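Local coordinates for protein agmatinase (Burkholderia thailandensis, PDB 4DZ4) that probably hydrolyses agmatine to putrescine and urea, as a manganese-dependent agmatinase of the arginase family, at residues C166-D171 against T204-Y209; S197-I202 against I212-A217. All blocks are in the same frame, centred on the assembly; numbering follows the deposited sequence.

Overall arrangement
Both contacts lie near one edge of the parallel sheet, beside the two-manganese site. In contact 2, strand 198-202 pairs with 213-216, the outermost strand of the sheet within this chain. In contact 1, the loop after strand 158-162 meets the loop that joins those two strands. The centres of the contacts are about 12 Å apart. They touch directly: C166 O is 2.9 Å from Q199 NE2, and T168 CG2 is 3.9 Å from I212 CD1. D167 of contact 1 binds one manganese. In contact 2, I202 has its side chain about 4 Å from that of the metal ligand D163. Both contacts also reach the second subunit.

Contact 1: C166-D171 against T204-Y209; sequences CDTWAD and TWNDDY. With MN (manganese (II) ion), chain P; EDO (1,2-ethanediol), chain R.
The indole of W169 lies along N206 and reaches W205 through its ring nitrogen. From CB, the side chain starts with CG anti to the carbonyl carbon (chi1 -70°), and its far end swings toward 204-209. W169 CD1 comes within 3.5 Å of N206 CG. The amide slides past the indole in the opposite direction, with the two planes 28° apart. W169 NE1 donates to W205 O at 2.8 Å, and that oxygen lies in the ring plane. CZ2 and CH2 continue to T204, where W169 CH2 is 3.6 Å from T204 OG1 at the ring edge. The ND2 of N206 sits over one indole face, toward its rim, and C166 SG lies over that same face.

N206 ND2 turns to the 166-171 loop with three weak hydrogen bonds: to C166 SG, to T168 O and to T168 OG1, the last at 3.1 Å. N206 OD1 accepts from D208 N at 3.0 Å, which closes an Asx turn. The amide thus has partners at both ends, though those of ND2 are weak. The ring of Y209 meets C166 CB at its edge, with Y209 CD1 3.8 Å away. Y209 OH donates to T204 O at 2.8 Å. Water 1 bridges C166 N to T204 O and OG1, and T204 OG1 is also bonded to A164 O. An ethanediol, probably from the crystallisation liquor, bonds to W205 O and D207 N. L83 of the second subunit packs on W169 and T204.

D167 turns away from this interface. D167 OD2 binds manganese at 2.0 Å, together with H139, D163 and D246. Two loops that follow neighbouring parallel strands meet here, beside the binuclear manganese site characteristic of the arginase family.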
loop_
_atom_site.group_PDB
_atom_site.type_symbol
_atom_site.label_atom_id
_atom_site.label_comp_id
_atom_site.label_asym_id
_atom_site.label_seq_id
_atom_site.Cartn_x
_atom_site.Cartn_y
_atom_site.Cartn_z
ATOM N N CYS B 166 -29.168 1.675 -6.014
ATOM C CA CYS B 166 -30.244 2.347 -6.757
ATOM C C CYS B 166 -30.266 3.857 -6.547
ATOM O O CYS B 166 -30.764 4.613 -7.409
ATOM C CB CYS B 166 -31.591 1.751 -6.366
ATOM S SG CYS B 166 -32.021 1.975 -4.626
ATOM N N ASP B 167 -29.724 4.300 -5.409
ATOM C CA ASP B 167 -29.713 5.725 -5.033
ATOM C C ASP B 167 -31.100 6.370 -5.076
ATOM O O ASP B 167 -31.236 7.585 -5.301
ATOM C CB ASP B 167 -28.671 6.485 -5.866
ATOM C CG ASP B 167 -27.253 5.900 -5.678
ATOM O OD1 ASP B 167 -27.023 5.260 -4.615
ATOM O OD2 ASP B 167 -26.396 6.073 -6.566
ATOM N N THR B 168 -32.127 5.555 -4.843
ATOM C CA THR B 168 -33.511 6.012 -4.807
ATOM C C THR B 168 -34.179 5.781 -3.436
ATOM O O THR B 168 -35.395 5.801 -3.331
ATOM C CB THR B 168 -34.351 5.317 -5.921
ATOM O OG1 THR B 168 -34.175 3.890 -5.821
ATOM C CG2 THR B 168 -33.925 5.780 -7.304
ATOM N N TRP B 169 -33.381 5.588 -2.374
ATOM C CA TRP B 169 -33.916 5.491 -1.017
ATOM C C TRP B 169 -34.586 6.796 -0.654
ATOM O O TRP B 169 -34.078 7.867 -1.004
ATOM C CB TRP B 169 -32.802 5.133 -0.029
ATOM C CG TRP B 169 -32.334 3.709 -0.245
ATOM C CD1 TRP B 169 -32.997 2.524 0.119
ATOM C CD2 TRP B 169 -31.129 3.271 -0.938
ATOM N NE1 TRP B 169 -32.272 1.423 -0.282
ATOM C CE2 TRP B 169 -31.149 1.796 -0.918
ATOM C CE3 TRP B 169 -30.056 3.925 -1.529
ATOM C CZ2 TRP B 169 -30.130 1.032 -1.503
ATOM C CZ3 TRP B 169 -29.022 3.152 -2.104
ATOM C CH2 TRP B 169 -29.061 1.741 -2.079
ATOM N N ALA B 170 -35.720 6.711 0.032
ATOM C CA ALA B 170 -36.528 7.901 0.314
ATOM C C ALA B 170 -35.788 8.884 1.229
ATOM O O ALA B 170 -35.064 8.490 2.160
ATOM C CB ALA B 170 -37.877 7.507 0.905
ATOM N N ASP B 171 -35.954 10.171 0.944
ATOM C CA ASP B 171 -35.317 11.213 1.732
ATOM C C ASP B 171 -36.312 12.373 1.781
ATOM O O ASP B 171 -36.575 12.986 0.762
ATOM C CB ASP B 171 -34.035 11.662 1.040
ATOM C CG ASP B 171 -33.154 12.561 1.918
ATOM O OD1 ASP B 171 -33.695 13.193 2.847
ATOM O OD2 ASP B 171 -31.927 12.630 1.651
ATOM N N THR B 204 -28.108 -4.119 -4.010
ATOM C CA THR B 204 -28.499 -3.664 -2.680
ATOM C C THR B 204 -29.996 -3.409 -2.684
ATOM O O THR B 204 -30.596 -3.215 -3.758
ATOM C CB THR B 204 -27.769 -2.381 -2.229
ATOM O OG1 THR B 204 -27.795 -1.392 -3.265
ATOM C CG2 THR B 204 -26.304 -2.708 -1.851
ATOM N N TRP B 205 -30.578 -3.438 -1.493
ATOM C CA TRP B 205 -32.032 -3.515 -1.355
ATOM C C TRP B 205 -32.701 -2.190 -1.108
ATOM O O TRP B 205 -32.271 -1.426 -0.245
ATOM C CB TRP B 205 -32.419 -4.459 -0.207
ATOM C CG TRP B 205 -33.918 -4.610 -0.121
ATOM C CD1 TRP B 205 -34.788 -3.958 0.739
ATOM C CD2 TRP B 205 -34.760 -5.400 -0.997
ATOM N NE1 TRP B 205 -36.087 -4.330 0.497
ATOM C CE2 TRP B 205 -36.142 -5.184 -0.541
ATOM C CE3 TRP B 205 -34.515 -6.273 -2.064
ATOM C CZ2 TRP B 205 -37.228 -5.807 -1.147
ATOM C CZ3 TRP B 205 -35.626 -6.896 -2.665
ATOM C CH2 TRP B 205 -36.941 -6.675 -2.209
ATOM N N ASN B 206 -33.809 -1.963 -1.816
ATOM C CA ASN B 206 -34.716 -0.839 -1.519
ATOM C C ASN B 206 -36.138 -1.383 -1.489
ATOM O O ASN B 206 -36.519 -2.188 -2.346
ATOM C CB ASN B 206 -34.573 0.220 -2.625
ATOM C CG ASN B 206 -35.290 1.538 -2.321
ATOM O OD1 ASN B 206 -36.092 1.672 -1.391
ATOM N ND2 ASN B 206 -35.012 2.529 -3.168
ATOM N N ASP B 207 -36.905 -0.979 -0.480
ATOM C CA ASP B 207 -38.326 -1.346 -0.383
ATOM C C ASP B 207 -39.144 -0.750 -1.549
ATOM O O ASP B 207 -40.247 -1.218 -1.858
ATOM C CB ASP B 207 -38.930 -0.879 0.950
ATOM C CG ASP B 207 -38.482 -1.724 2.141
ATOM O OD1 ASP B 207 -38.118 -2.921 1.968
ATOM O OD2 ASP B 207 -38.525 -1.183 3.269
ATOM N N ASP B 208 -38.625 0.291 -2.176
ATOM C CA ASP B 208 -39.376 0.958 -3.243
ATOM C C ASP B 208 -38.418 1.507 -4.309
ATOM O O ASP B 208 -37.850 2.582 -4.148
ATOM C CB ASP B 208 -40.275 2.049 -2.636
ATOM C CG ASP B 208 -41.191 2.698 -3.647
ATOM O OD1 ASP B 208 -41.146 2.349 -4.837
ATOM O OD2 ASP B 208 -41.966 3.581 -3.226
ATOM N N TYR B 209 -38.258 0.760 -5.394
ATOM C CA TYR B 209 -37.345 1.128 -6.473
ATOM C C TYR B 209 -38.016 2.120 -7.434
ATOM O O TYR B 209 -37.444 2.449 -8.497
ATOM C CB TYR B 209 -36.877 -0.119 -7.255
ATOM C CG TYR B 209 -35.893 -1.014 -6.518
ATOM C CD1 TYR B 209 -34.537 -0.668 -6.411
ATOM C CD2 TYR B 209 -36.319 -2.212 -5.936
ATOM C CE1 TYR B 209 -33.631 -1.503 -5.742
ATOM C CE2 TYR B 209 -35.433 -3.050 -5.279
ATOM C CZ TYR B 209 -34.090 -2.692 -5.173
ATOM O OH TYR B 209 -33.236 -3.561 -4.496
HETATM MN MN MN P . -24.458 5.609 -6.805
HETATM C C1 EDO R . -35.100 -0.592 2.869
HETATM O O1 EDO R . -35.298 0.228 1.679
HETATM C C2 EDO R . -33.652 -0.611 3.384
HETATM O O2 EDO R . -32.853 -1.637 2.751
HETATM O O HOH W 1 -29.985 -0.597 -4.544
HETATM O O HOH W 2 -24.183 4.500 -5.229
HETATM O O HOH W 3 -34.623 2.461 -8.057
HETATM O O HOH W 4 -37.910 4.831 -2.566
HETATM O O HOH W 5 -36.769 3.956 0.155
#

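Contact 2: S197-I202 against I212-A217; sequences SVQVGI and INVLDA
S197 O is gripped twice by N213. N213 ND2 donates to S197 O at 2.9 Å, and N213 N adds a weak bond to S197 O at 3.3 Å. With CG anti to its carbonyl carbon (chi1 -58°), N213 folds its amide back to the oxygen, which lies close to the amide plane. ND2 also bonds to K195 O.

The strands then pair in parallel, their axes 12° apart. Q199 N bonds to N213 O, L215 N to Q199 O at 2.8 Å, and G201 N to L215 O. Past the corner at G201, A217 N bonds to I202 O, at the start of helix 217-223.

V198 CG2 meets L215 CG at 4.0 Å on the face covered by helix 225-236. Q199 and V214 share the other face. I212, just before its strand, crosses Q199 at about a right angle, with I212 CG2 3.6 Å from Q199 CG. Q199 NE2 bonds to H161 ND1. Beyond the corner, I202 CB packs on V214 CG1 at 3.7 Å.

D216 OD1 caps W219 N, while OD2 bonds to Y86 OH of the second subunit. Backbone bonds therefore fix the register of this strand, outermost within the chain, and D216's carboxylate ties its end to helix 217-223 and the neighbouring subunit.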
loop_
_atom_site.group_PDB
_atom_site.type_symbol
_atom_site.label_atom_id
_atom_site.label_comp_id
_atom_site.label_asym_id
_atom_site.label_seq_id
_atom_site.Cartn_x
_atom_site.Cartn_y
_atom_site.Cartn_z
ATOM N N SER B 197 -36.347 4.024 -17.811
ATOM C CA SER B 197 -35.017 4.107 -17.206
ATOM C C SER B 197 -34.615 2.734 -16.718
ATOM O O SER B 197 -35.455 1.869 -16.519
ATOM C CB SER B 197 -35.030 5.077 -16.016
ATOM O OG SER B 197 -35.181 6.416 -16.490
ATOM N N VAL B 198 -33.326 2.549 -16.503
ATOM C CA VAL B 198 -32.832 1.210 -16.169
ATOM C C VAL B 198 -31.597 1.298 -15.291
ATOM O O VAL B 198 -30.709 2.153 -15.506
ATOM C CB VAL B 198 -32.571 0.372 -17.457
ATOM C CG1 VAL B 198 -31.538 1.053 -18.373
ATOM C CG2 VAL B 198 -32.158 -1.064 -17.101
ATOM N N GLN B 199 -31.535 0.392 -14.314
ATOM C CA GLN B 199 -30.429 0.346 -13.369
ATOM C C GLN B 199 -29.765 -1.021 -13.520
ATOM O O GLN B 199 -30.444 -2.036 -13.499
ATOM C CB GLN B 199 -30.956 0.590 -11.962
ATOM C CG GLN B 199 -31.548 2.001 -11.816
ATOM C CD GLN B 199 -32.116 2.291 -10.440
ATOM O OE1 GLN B 199 -32.917 1.521 -9.895
ATOM N NE2 GLN B 199 -31.674 3.409 -9.845
ATOM N N VAL B 200 -28.451 -1.016 -13.694
ATOM C CA VAL B 200 -27.700 -2.204 -14.130
ATOM C C VAL B 200 -26.573 -2.515 -13.128
ATOM O O VAL B 200 -25.746 -1.645 -12.820
ATOM C CB VAL B 200 -27.055 -1.979 -15.513
ATOM C CG1 VAL B 200 -26.346 -3.257 -15.972
ATOM C CG2 VAL B 200 -28.112 -1.580 -16.559
ATOM N N GLY B 201 -26.542 -3.752 -12.634
ATOM C CA GLY B 201 -25.522 -4.195 -11.678
ATOM C C GLY B 201 -25.964 -4.069 -10.216
ATOM O O GLY B 201 -25.191 -4.363 -9.288
ATOM N N ILE B 202 -27.211 -3.646 -10.019
ATOM C CA ILE B 202 -27.807 -3.480 -8.676
ATOM C C ILE B 202 -27.620 -4.716 -7.806
ATOM O O ILE B 202 -27.817 -5.842 -8.246
ATOM C CB ILE B 202 -29.306 -3.101 -8.743
ATOM C CG1 ILE B 202 -29.501 -1.761 -9.491
ATOM C CG2 ILE B 202 -29.908 -3.078 -7.318
ATOM C CD1 ILE B 202 -28.903 -0.533 -8.769
ATOM N N ILE B 212 -38.513 1.914 -11.503
ATOM C CA ILE B 212 -37.367 1.891 -12.428
ATOM C C ILE B 212 -37.044 0.417 -12.755
ATOM O O ILE B 212 -37.085 -0.427 -11.861
ATOM C CB ILE B 212 -36.115 2.604 -11.847
ATOM C CG1 ILE B 212 -36.451 4.069 -11.475
ATOM C CG2 ILE B 212 -34.972 2.585 -12.864
ATOM C CD1 ILE B 212 -35.347 4.840 -10.765
ATOM N N ASN B 213 -36.760 0.116 -14.024
ATOM C CA ASN B 213 -36.354 -1.248 -14.414
ATOM C C ASN B 213 -34.998 -1.589 -13.806
ATOM O O ASN B 213 -34.065 -0.798 -13.911
ATOM C CB ASN B 213 -36.282 -1.363 -15.917
ATOM C CG ASN B 213 -37.604 -1.035 -16.562
ATOM O OD1 ASN B 213 -38.539 -1.823 -16.486
ATOM N ND2 ASN B 213 -37.703 0.140 -17.170
ATOM N N VAL B 214 -34.894 -2.764 -13.168
ATOM C CA VAL B 214 -33.640 -3.157 -12.482
ATOM C C VAL B 214 -33.133 -4.456 -13.101
ATOM O O VAL B 214 -33.881 -5.446 -13.177
ATOM C CB VAL B 214 -33.857 -3.356 -10.960
ATOM C CG1 VAL B 214 -32.615 -3.938 -10.276
ATOM C CG2 VAL B 214 -34.236 -2.024 -10.291
ATOM N N LEU B 215 -31.882 -4.435 -13.557
ATOM C CA LEU B 215 -31.193 -5.623 -14.044
ATOM C C LEU B 215 -30.078 -5.837 -13.012
ATOM O O LEU B 215 -29.035 -5.187 -13.083
ATOM C CB LEU B 215 -30.643 -5.416 -15.458
ATOM C CG LEU B 215 -31.632 -4.943 -16.537
ATOM C CD1 LEU B 215 -30.956 -4.749 -17.897
ATOM C CD2 LEU B 215 -32.790 -5.955 -16.638
ATOM N N ASP B 216 -30.331 -6.706 -12.031
ATOM C CA ASP B 216 -29.383 -6.800 -10.927
ATOM C C ASP B 216 -28.093 -7.510 -11.345
ATOM O O ASP B 216 -28.008 -8.069 -12.452
ATOM C CB ASP B 216 -30.041 -7.333 -9.625
ATOM C CG ASP B 216 -30.447 -8.803 -9.676
ATOM O OD1 ASP B 216 -30.121 -9.556 -10.629
ATOM O OD2 ASP B 216 -31.133 -9.217 -8.703
ATOM N N ALA B 217 -27.054 -7.411 -10.508
ATOM C CA ALA B 217 -25.799 -8.080 -10.827
ATOM C C ALA B 217 -26.008 -9.562 -11.206
ATOM O O ALA B 217 -25.467 -10.023 -12.210
ATOM C CB ALA B 217 -24.803 -7.944 -9.671
#